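Putative exported protein (Bordetella pertussis Tohama I, PDB 2PFY) binds pyroglutamic acid as an extracytoplasmic solute receptor and probably hands it to a tripartite ATP-independent periplasmic transporter. Local coordinates at residues 43-48 / 58-63; 54-59 / 110-115; 105-110 / 208-213. All blocks are in the same frame, centred on the assembly; numbering follows the deposited sequence.

Interaction 1 of 3, residues 43-48 / 58-63; sequences STLLKR and GVVQIG. With PCA (pyroglutamic acid), chain E.
Leu45 and Leu46, in the loop after strand 35-40, bring their methyl ends against Val59 and Val60, in the turn ahead of strand 62-66. The backbones stay well apart, so side-chain carbon alone closes the gap. Leu46 and Val60 meet tip to tip, CD1 of Leu46 lying 3.8 Å from CG2 of Val60; the same methyl also touches CG1 of Val59 at 4.1 Å, so it meets both valines. Leu45 comes alongside instead: it and Val60 lie side by side, running opposite ways, with Leu45 CD2 3.7 Å from Val60 CG1. The two leucines differ in their first torsion. Leu45 has CG trans to its backbone N (chi1 -162°), whereas Leu46 turns CG beside the N (chi1 -70°), and from consecutive residues both branches reach the same valine. Val60 divides its methyls: CG2 meets Leu46, and CG1 chiefly Leu45.

Two residues beyond Leu46, Arg48 belongs to the ligand pocket. Its chain bends at chi3 (-74°) and presents the guanidinium edge to one carboxylate oxygen of pyroglutamic acid: NH1 lies 3.1 Å and NH2 3.0 Å from ligand O, a forked grip on a single atom. A salt bridge from NE to Glu9 and a bond from NH1 to the Tyr145 carbonyl would limit the group's rotation.

Helix 51-57 makes up most of the chain between the two segments and backs the apolar cluster, Val51 touching Leu46 and Val55 touching Val60, while Leu45 also rests on Thr5 of strand 2-7.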
loop_
_atom_site.group_PDB
_atom_site.type_symbol
_atom_site.label_atom_id
_atom_site.label_comp_id
_atom_site.label_asym_id
_atom_site.label_seq_id
_atom_site.Cartn_x
_atom_site.Cartn_y
_atom_site.Cartn_z
ATOM N N SER A 43 6.928 7.719 -8.686
ATOM C CA SER A 43 6.635 6.843 -9.824
ATOM C C SER A 43 7.121 7.433 -11.167
ATOM O O SER A 43 6.599 7.095 -12.246
ATOM C CB SER A 43 5.123 6.528 -9.894
ATOM O OG SER A 43 4.676 5.802 -8.760
ATOM N N THR A 44 8.135 8.285 -11.127
ATOM C CA THR A 44 8.627 8.878 -12.380
ATOM C C THR A 44 9.441 7.892 -13.219
ATOM O O THR A 44 9.581 8.088 -14.423
ATOM C CB THR A 44 9.444 10.169 -12.125
ATOM O OG1 THR A 44 10.517 9.871 -11.229
ATOM C CG2 THR A 44 8.558 11.182 -11.444
ATOM N N LEU A 45 9.999 6.862 -12.581
ATOM C CA LEU A 45 10.813 5.875 -13.268
ATOM C C LEU A 45 9.930 4.694 -13.698
ATOM O O LEU A 45 9.896 4.313 -14.853
ATOM C CB LEU A 45 11.928 5.401 -12.309
ATOM C CG LEU A 45 13.179 4.704 -12.757
ATOM C CD1 LEU A 45 13.666 5.338 -14.068
ATOM C CD2 LEU A 45 14.239 4.834 -11.625
ATOM N N LEU A 46 9.234 4.110 -12.751
ATOM C CA LEU A 46 8.297 3.014 -12.974
ATOM C C LEU A 46 6.995 3.322 -12.247
ATOM O O LEU A 46 7.028 3.739 -11.107
ATOM C CB LEU A 46 8.853 1.704 -12.365
ATOM C CG LEU A 46 10.076 1.107 -13.088
ATOM C CD1 LEU A 46 10.854 0.161 -12.218
ATOM C CD2 LEU A 46 9.615 0.381 -14.344
ATOM N N LYS A 47 5.861 3.048 -12.892
ATOM C CA LYS A 47 4.546 3.179 -12.265
ATOM C C LYS A 47 4.257 1.907 -11.473
ATOM O O LYS A 47 4.862 0.853 -11.722
ATOM C CB LYS A 47 3.487 3.383 -13.356
ATOM C CG LYS A 47 3.711 4.710 -14.116
ATOM C CD LYS A 47 2.709 4.903 -15.219
ATOM C CE LYS A 47 2.896 6.329 -15.850
ATOM N NZ LYS A 47 4.154 6.419 -16.635
ATOM N N ARG A 48 3.323 1.996 -10.540
ATOM C CA ARG A 48 2.991 0.885 -9.658
ATOM C C ARG A 48 2.895 -0.489 -10.351
ATOM O O ARG A 48 3.493 -1.424 -9.864
ATOM C CB ARG A 48 1.701 1.182 -8.882
ATOM C CG ARG A 48 1.188 0.043 -8.019
ATOM C CD ARG A 48 -0.074 0.483 -7.227
ATOM N NE ARG A 48 0.252 1.385 -6.120
ATOM C CZ ARG A 48 -0.622 2.221 -5.556
ATOM N NH1 ARG A 48 -1.876 2.264 -6.008
ATOM N NH2 ARG A 48 -0.259 3.016 -4.545
ATOM N N GLY A 58 15.908 -5.623 -14.117
ATOM C CA GLY A 58 17.056 -4.759 -13.895
ATOM C C GLY A 58 16.923 -3.338 -14.444
ATOM O O GLY A 58 17.912 -2.666 -14.698
ATOM N N VAL A 59 15.699 -2.862 -14.626
ATOM C CA VAL A 59 15.514 -1.445 -14.911
ATOM C C VAL A 59 16.035 -0.722 -13.682
ATOM O O VAL A 59 16.727 0.287 -13.782
ATOM C CB VAL A 59 14.015 -1.153 -15.109
ATOM C CG1 VAL A 59 13.743 0.316 -15.134
ATOM C CG2 VAL A 59 13.549 -1.830 -16.414
ATOM N N VAL A 60 15.673 -1.265 -12.515
ATOM C CA VAL A 60 16.201 -0.825 -11.256
ATOM C C VAL A 60 16.665 -2.068 -10.522
ATOM O O VAL A 60 16.203 -3.177 -10.808
ATOM C CB VAL A 60 15.094 -0.076 -10.404
ATOM C CG1 VAL A 60 14.643 1.198 -11.137
ATOM C CG2 VAL A 60 13.881 -0.952 -10.181
ATOM N N GLN A 61 17.540 -1.867 -9.546
ATOM C CA GLN A 61 17.980 -2.964 -8.683
ATOM C C GLN A 61 17.078 -3.186 -7.504
ATOM O O GLN A 61 17.085 -4.278 -6.898
ATOM C CB GLN A 61 19.412 -2.719 -8.199
ATOM C CG GLN A 61 20.438 -2.732 -9.304
ATOM C CD GLN A 61 20.592 -1.359 -9.932
ATOM O OE1 GLN A 61 19.903 -0.438 -9.558
ATOM N NE2 GLN A 61 21.502 -1.226 -10.935
ATOM N N ILE A 62 16.255 -2.170 -7.184
ATOM C CA ILE A 62 15.442 -2.231 -5.996
ATOM C C ILE A 62 14.274 -1.250 -6.167
ATOM O O ILE A 62 14.388 -0.213 -6.887
ATOM C CB ILE A 62 16.333 -1.918 -4.742
ATOM C CG1 ILE A 62 15.612 -2.248 -3.422
ATOM C CG2 ILE A 62 16.927 -0.444 -4.822
ATOM C CD1 ILE A 62 16.536 -2.171 -2.151
ATOM N N GLY A 63 13.146 -1.551 -5.548
ATOM C CA GLY A 63 12.025 -0.624 -5.697
ATOM C C GLY A 63 10.989 -0.798 -4.615
ATOM O O GLY A 63 10.879 -1.857 -4.006
HETATM N N PCA E . -2.475 5.303 -0.735
HETATM C CA PCA E . -2.180 4.481 -1.932
HETATM C CB PCA E . -2.500 3.035 -1.644
HETATM C CG PCA E . -3.076 3.002 -0.260
HETATM C CD PCA E . -3.000 4.407 0.236
HETATM O OE PCA E . -3.304 4.753 1.373
HETATM C C PCA E . -2.990 4.970 -3.117
HETATM O O PCA E . -2.769 4.629 -4.285
HETATM O OXT PCA E . -3.908 5.741 -2.904
#

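Interaction 2 of 3, residues 54-59 / 110-115; sequences GVQQGV and QGIVLV
Gln56, in the last turn of helix 51-57, comes up to the bend at Gln110 and Gly111 that leads into strand 112-119; the CA atoms of Gln56 and Gly111 are 6.5 Å apart. Both segments contain a Schellman helix end. Gly58, with positive phi, closes the first helix with bonds from Val59 N to Gly54 O (2.8 Å) and from Gly58 N to Val55 O. Gly111 does the same for helix 89-108, where Ile112 N turns back to Leu107 O and Gly111 N to Asp108 O.

The side chain of Gln56 runs extended beyond CG, which carries its amide to the second helix end. NE2 donates to the backbone O of Gln110 at 2.9 Å, arriving in the carbonyl plane on a lone pair, although that oxygen is tilted 21° out of the Gln56 amide plane. A weak bond, bent to 127° at the hydrogen, joins NE2 to Gln110 OE1 at 3.0 Å. The two amide planes stand 82° apart, and Gln110 OE1 has its stronger partner in Lys52 NZ. Nearer the backbone, Gln56 CG packs 3.7 Å from Ile112 CD1, the two side chains crossing at about a right angle.

A glutamine side chain from one helix end thus bonds to a carbonyl in the Schellman turn of another, just where a helix-to-strand connection enters an edge strand of the mixed five-stranded sheet in this periplasmic binding protein fold.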
loop_
_atom_site.group_PDB
_atom_site.type_symbol
_atom_site.label_atom_id
_atom_site.label_comp_id
_atom_site.label_asym_id
_atom_site.label_seq_id
_atom_site.Cartn_x
_atom_site.Cartn_y
_atom_site.Cartn_z
ATOM N N GLY A 54 10.050 -4.312 -13.541
ATOM C CA GLY A 54 11.253 -3.486 -13.642
ATOM C C GLY A 54 12.376 -3.956 -12.714
ATOM O O GLY A 54 13.576 -3.937 -13.086
ATOM N N VAL A 55 12.005 -4.394 -11.511
ATOM C CA VAL A 55 13.010 -4.939 -10.591
ATOM C C VAL A 55 13.549 -6.274 -11.145
ATOM O O VAL A 55 14.766 -6.486 -11.169
ATOM C CB VAL A 55 12.452 -5.113 -9.170
ATOM C CG1 VAL A 55 13.436 -5.924 -8.244
ATOM C CG2 VAL A 55 12.055 -3.705 -8.510
ATOM N N GLN A 56 12.662 -7.167 -11.572
ATOM C CA GLN A 56 13.085 -8.473 -12.172
ATOM C C GLN A 56 14.024 -8.317 -13.369
ATOM O O GLN A 56 15.029 -9.064 -13.502
ATOM C CB GLN A 56 11.859 -9.225 -12.688
ATOM C CG GLN A 56 11.222 -10.126 -11.719
ATOM C CD GLN A 56 10.148 -11.001 -12.368
ATOM O OE1 GLN A 56 9.556 -10.641 -13.387
ATOM N NE2 GLN A 56 9.888 -12.148 -11.766
ATOM N N GLN A 57 13.694 -7.347 -14.238
ATOM C CA GLN A 57 14.459 -7.087 -15.461
ATOM C C GLN A 57 15.685 -6.181 -15.312
ATOM O O GLN A 57 16.410 -5.968 -16.290
ATOM C CB GLN A 57 13.538 -6.541 -16.556
ATOM C CG GLN A 57 12.425 -7.505 -16.983
ATOM C CD GLN A 57 11.681 -6.971 -18.200
ATOM O OE1 GLN A 57 10.962 -5.990 -18.111
ATOM N NE2 GLN A 57 11.904 -7.580 -19.355
ATOM N N GLY A 58 15.908 -5.623 -14.117
ATOM C CA GLY A 58 17.056 -4.759 -13.895
ATOM C C GLY A 58 16.923 -3.338 -14.444
ATOM O O GLY A 58 17.912 -2.666 -14.698
ATOM N N VAL A 59 15.699 -2.862 -14.626
ATOM C CA VAL A 59 15.514 -1.445 -14.911
ATOM C C VAL A 59 16.035 -0.722 -13.682
ATOM O O VAL A 59 16.727 0.287 -13.782
ATOM C CB VAL A 59 14.015 -1.153 -15.109
ATOM C CG1 VAL A 59 13.743 0.316 -15.134
ATOM C CG2 VAL A 59 13.549 -1.830 -16.414
ATOM N N GLN A 110 10.755 -15.954 -7.923
ATOM C CA GLN A 110 10.706 -15.068 -9.076
ATOM C C GLN A 110 11.986 -14.264 -9.280
ATOM O O GLN A 110 12.002 -13.335 -10.097
ATOM C CB GLN A 110 9.524 -14.098 -8.956
ATOM C CG GLN A 110 8.180 -14.751 -9.038
ATOM C CD GLN A 110 7.213 -13.913 -9.818
ATOM O OE1 GLN A 110 7.396 -13.667 -11.023
ATOM N NE2 GLN A 110 6.168 -13.459 -9.144
ATOM N N GLY A 111 13.044 -14.582 -8.536
ATOM C CA GLY A 111 14.288 -13.816 -8.652
ATOM C C GLY A 111 14.214 -12.451 -7.948
ATOM O O GLY A 111 14.903 -11.498 -8.340
ATOM N N ILE A 112 13.383 -12.373 -6.904
ATOM C CA ILE A 112 13.218 -11.136 -6.109
ATOM C C ILE A 112 13.432 -11.347 -4.605
ATOM O O ILE A 112 12.943 -12.317 -4.058
ATOM C CB ILE A 112 11.801 -10.549 -6.318
ATOM C CG1 ILE A 112 11.605 -10.158 -7.781
ATOM C CG2 ILE A 112 11.548 -9.354 -5.354
ATOM C CD1 ILE A 112 10.140 -9.936 -8.157
ATOM N N VAL A 113 14.112 -10.406 -3.942
ATOM C CA VAL A 113 14.328 -10.443 -2.499
ATOM C C VAL A 113 13.420 -9.400 -1.824
ATOM O O VAL A 113 13.450 -8.226 -2.190
ATOM C CB VAL A 113 15.827 -10.108 -2.141
ATOM C CG1 VAL A 113 16.041 -10.039 -0.649
ATOM C CG2 VAL A 113 16.771 -11.116 -2.782
ATOM N N LEU A 114 12.636 -9.852 -0.850
ATOM C CA LEU A 114 11.839 -8.982 0.000
ATOM C C LEU A 114 12.768 -8.375 1.034
ATOM O O LEU A 114 13.334 -9.084 1.854
ATOM C CB LEU A 114 10.684 -9.782 0.638
ATOM C CG LEU A 114 9.713 -9.292 1.756
ATOM C CD1 LEU A 114 9.596 -7.786 1.944
ATOM C CD2 LEU A 114 8.334 -9.941 1.544
ATOM N N VAL A 115 12.973 -7.065 0.951
ATOM C CA VAL A 115 13.877 -6.385 1.857
ATOM C C VAL A 115 13.105 -5.929 3.115
ATOM O O VAL A 115 13.451 -6.326 4.244
ATOM C CB VAL A 115 14.591 -5.206 1.162
ATOM C CG1 VAL A 115 15.458 -4.432 2.156
ATOM C CG2 VAL A 115 15.410 -5.712 -0.073
#

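Interaction 3 of 3, residues 105-110 / 208-213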
loop_
_atom_site.group_PDB
_atom_site.type_symbol
_atom_site.label_atom_id
_atom_site.label_comp_id
_atom_site.label_asym_id
_atom_site.label_seq_id
_atom_site.Cartn_x
_atom_site.Cartn_y
_atom_site.Cartn_z
ATOM N N GLN A 105 8.919 -16.069 0.127
ATOM C CA GLN A 105 9.120 -17.297 -0.601
ATOM C C GLN A 105 8.600 -17.208 -2.017
ATOM O O GLN A 105 9.319 -17.576 -2.947
ATOM C CB GLN A 105 8.548 -18.493 0.170
ATOM C CG GLN A 105 9.459 -18.879 1.358
ATOM C CD GLN A 105 10.985 -18.731 1.056
ATOM O OE1 GLN A 105 11.529 -19.356 0.117
ATOM N NE2 GLN A 105 11.670 -17.903 1.862
ATOM N N ARG A 106 7.401 -16.653 -2.194
ATOM C CA ARG A 106 6.841 -16.468 -3.549
ATOM C C ARG A 106 7.710 -15.535 -4.390
ATOM O O ARG A 106 7.854 -15.744 -5.600
ATOM C CB ARG A 106 5.381 -15.978 -3.534
ATOM C CG ARG A 106 4.350 -16.964 -2.914
ATOM C CD ARG A 106 3.975 -18.147 -3.851
ATOM N NE ARG A 106 3.110 -19.131 -3.180
ATOM C CZ ARG A 106 1.785 -19.214 -3.307
ATOM N NH1 ARG A 106 1.108 -18.374 -4.080
ATOM N NH2 ARG A 106 1.120 -20.135 -2.635
ATOM N N LEU A 107 8.276 -14.506 -3.763
ATOM C CA LEU A 107 9.159 -13.590 -4.489
ATOM C C LEU A 107 10.515 -14.216 -4.847
ATOM O O LEU A 107 11.044 -13.994 -5.935
ATOM C CB LEU A 107 9.377 -12.301 -3.691
ATOM C CG LEU A 107 8.170 -11.348 -3.580
ATOM C CD1 LEU A 107 8.529 -10.304 -2.551
ATOM C CD2 LEU A 107 7.758 -10.702 -4.918
ATOM N N ASP A 108 11.072 -14.985 -3.922
ATOM C CA ASP A 108 12.367 -15.637 -4.163
ATOM C C ASP A 108 12.303 -16.527 -5.428
ATOM O O ASP A 108 13.227 -16.522 -6.243
ATOM C CB ASP A 108 12.794 -16.429 -2.918
ATOM C CG ASP A 108 14.071 -17.218 -3.131
ATOM O OD1 ASP A 108 15.150 -16.613 -3.102
ATOM O OD2 ASP A 108 13.988 -18.446 -3.304
ATOM N N LYS A 109 11.199 -17.254 -5.599
ATOM C CA LYS A 109 10.985 -18.095 -6.778
ATOM C C LYS A 109 10.953 -17.259 -8.063
ATOM O O LYS A 109 11.139 -17.778 -9.156
ATOM C CB LYS A 109 9.692 -18.909 -6.641
ATOM C CG LYS A 109 9.796 -20.090 -5.680
ATOM C CD LYS A 109 8.425 -20.450 -5.079
ATOM C CE LYS A 109 8.548 -20.941 -3.603
ATOM N NZ LYS A 109 7.385 -20.525 -2.698
ATOM N N GLN A 110 10.755 -15.954 -7.923
ATOM C CA GLN A 110 10.706 -15.068 -9.076
ATOM C C GLN A 110 11.986 -14.264 -9.280
ATOM O O GLN A 110 12.002 -13.335 -10.097
ATOM C CB GLN A 110 9.524 -14.098 -8.956
ATOM C CG GLN A 110 8.180 -14.751 -9.038
ATOM C CD GLN A 110 7.213 -13.913 -9.818
ATOM O OE1 GLN A 110 7.396 -13.667 -11.023
ATOM N NE2 GLN A 110 6.168 -13.459 -9.144
ATOM N N GLN A 208 -0.254 -2.869 2.758
ATOM C CA GLN A 208 1.185 -2.768 2.979
ATOM C C GLN A 208 1.884 -2.297 1.727
ATOM O O GLN A 208 1.415 -2.491 0.616
ATOM C CB GLN A 208 1.773 -4.113 3.354
ATOM C CG GLN A 208 1.137 -4.768 4.574
ATOM C CD GLN A 208 1.251 -3.940 5.840
ATOM O OE1 GLN A 208 2.254 -3.303 6.098
ATOM N NE2 GLN A 208 0.226 -3.983 6.652
ATOM N N SER A 209 3.040 -1.692 1.936
ATOM C CA SER A 209 3.943 -1.365 0.855
ATOM C C SER A 209 5.233 -2.152 1.119
ATOM O O SER A 209 5.590 -2.384 2.275
ATOM C CB SER A 209 4.131 0.145 0.903
ATOM O OG SER A 209 5.463 0.505 0.742
ATOM N N PHE A 210 5.929 -2.612 0.094
ATOM C CA PHE A 210 7.244 -3.226 0.365
ATOM C C PHE A 210 8.366 -2.807 -0.560
ATOM O O PHE A 210 8.126 -2.209 -1.619
ATOM C CB PHE A 210 7.208 -4.792 0.588
ATOM C CG PHE A 210 6.734 -5.623 -0.602
ATOM C CD1 PHE A 210 6.471 -6.987 -0.412
ATOM C CD2 PHE A 210 6.486 -5.063 -1.878
ATOM C CE1 PHE A 210 6.001 -7.822 -1.478
ATOM C CE2 PHE A 210 6.028 -5.872 -2.938
ATOM C CZ PHE A 210 5.767 -7.270 -2.730
ATOM N N VAL A 211 9.587 -3.113 -0.131
ATOM C CA VAL A 211 10.785 -2.784 -0.858
ATOM C C VAL A 211 11.392 -4.119 -1.268
ATOM O O VAL A 211 11.645 -4.988 -0.431
ATOM C CB VAL A 211 11.750 -1.934 -0.029
ATOM C CG1 VAL A 211 13.178 -1.846 -0.696
ATOM C CG2 VAL A 211 11.159 -0.520 0.153
ATOM N N ILE A 212 11.550 -4.298 -2.568
ATOM C CA ILE A 212 11.920 -5.599 -3.117
ATOM C C ILE A 212 13.170 -5.378 -3.994
ATOM O O ILE A 212 13.260 -4.366 -4.684
ATOM C CB ILE A 212 10.741 -6.256 -3.944
ATOM C CG1 ILE A 212 10.155 -5.274 -4.978
ATOM C CG2 ILE A 212 9.608 -6.780 -3.015
ATOM C CD1 ILE A 212 9.205 -5.887 -6.024
ATOM N N ALA A 213 14.118 -6.323 -3.970
ATOM C CA ALA A 213 15.366 -6.179 -4.723
ATOM C C ALA A 213 15.563 -7.274 -5.775
ATOM O O ALA A 213 15.032 -8.374 -5.643
ATOM C CB ALA A 213 16.603 -6.074 -3.771
#
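Leu107 of helix 89-108 pushes one methyl, CD1, into the angle between Phe210 and Ile212 on strand 208-214. That single carbon does all the touching from the helix side: it lies 3.7 Å from Phe210 CE1 and equally 3.7 Å from Ile212 CG2. The leucine comes from the helix and the ring from the strand, and the methyl meets the ring obliquely near its CE1 and CZ atoms. Ile212 is crossed at about a right angle. Leu107 keeps CG beside its backbone N (chi1 -71°), and its CB is directed toward the strand.

Within the strand the two partners pack on each other as well. Ile212 CG2 stands 3.6 Å above the plane of the Phe210 ring, over its centre, so the same methyl is shared between the aromatic face and the leucine. Phe210 achieves this with CG held between the backbone N and the carbonyl carbon (chi1 63°).

This is helix-on-sheet packing in a periplasmic binding protein fold: alternate strand residues, Phe210 and Ile212, direct their side chains to the face covered by helix 89-108. Strand 208-214 is an inner strand, paired with strands 62-66 and 112-119, and all three touching residues are buried.

The apolar layer continues onto both neighbouring strands, with Leu114 and Ile112 of strand 112-119 against Leu107 and Ile212 respectively, and Val65 of strand 62-66 against Phe210. At the surface of the same helix, Asp108 forms a salt bridge with Lys215, just beyond the strand's end, and Arg106 forms others with Asp74 and Asp291.

Overall arrangement
From the N terminus, interaction 1 closes first, a short loop whose intervening chain is mostly helix 51-57, leading on to strand 62-66. Interaction 2 starts on that helix, sharing Gly58 and Val59 with interaction 1, and reaches past helix 89-108 to the start of strand 112-119. Interaction 3 begins at the end of helix 89-108, shares Gln110 with interaction 2, and spans the longest loop, to strand 208-214; its segments alternate with those of interaction 2, so the two cross, whereas interaction 1 is complete before interaction 3 opens. The sheet joins all three: strand 208-214 lies between 62-66 and 112-119, with helices 51-57 and 89-108 tied to it.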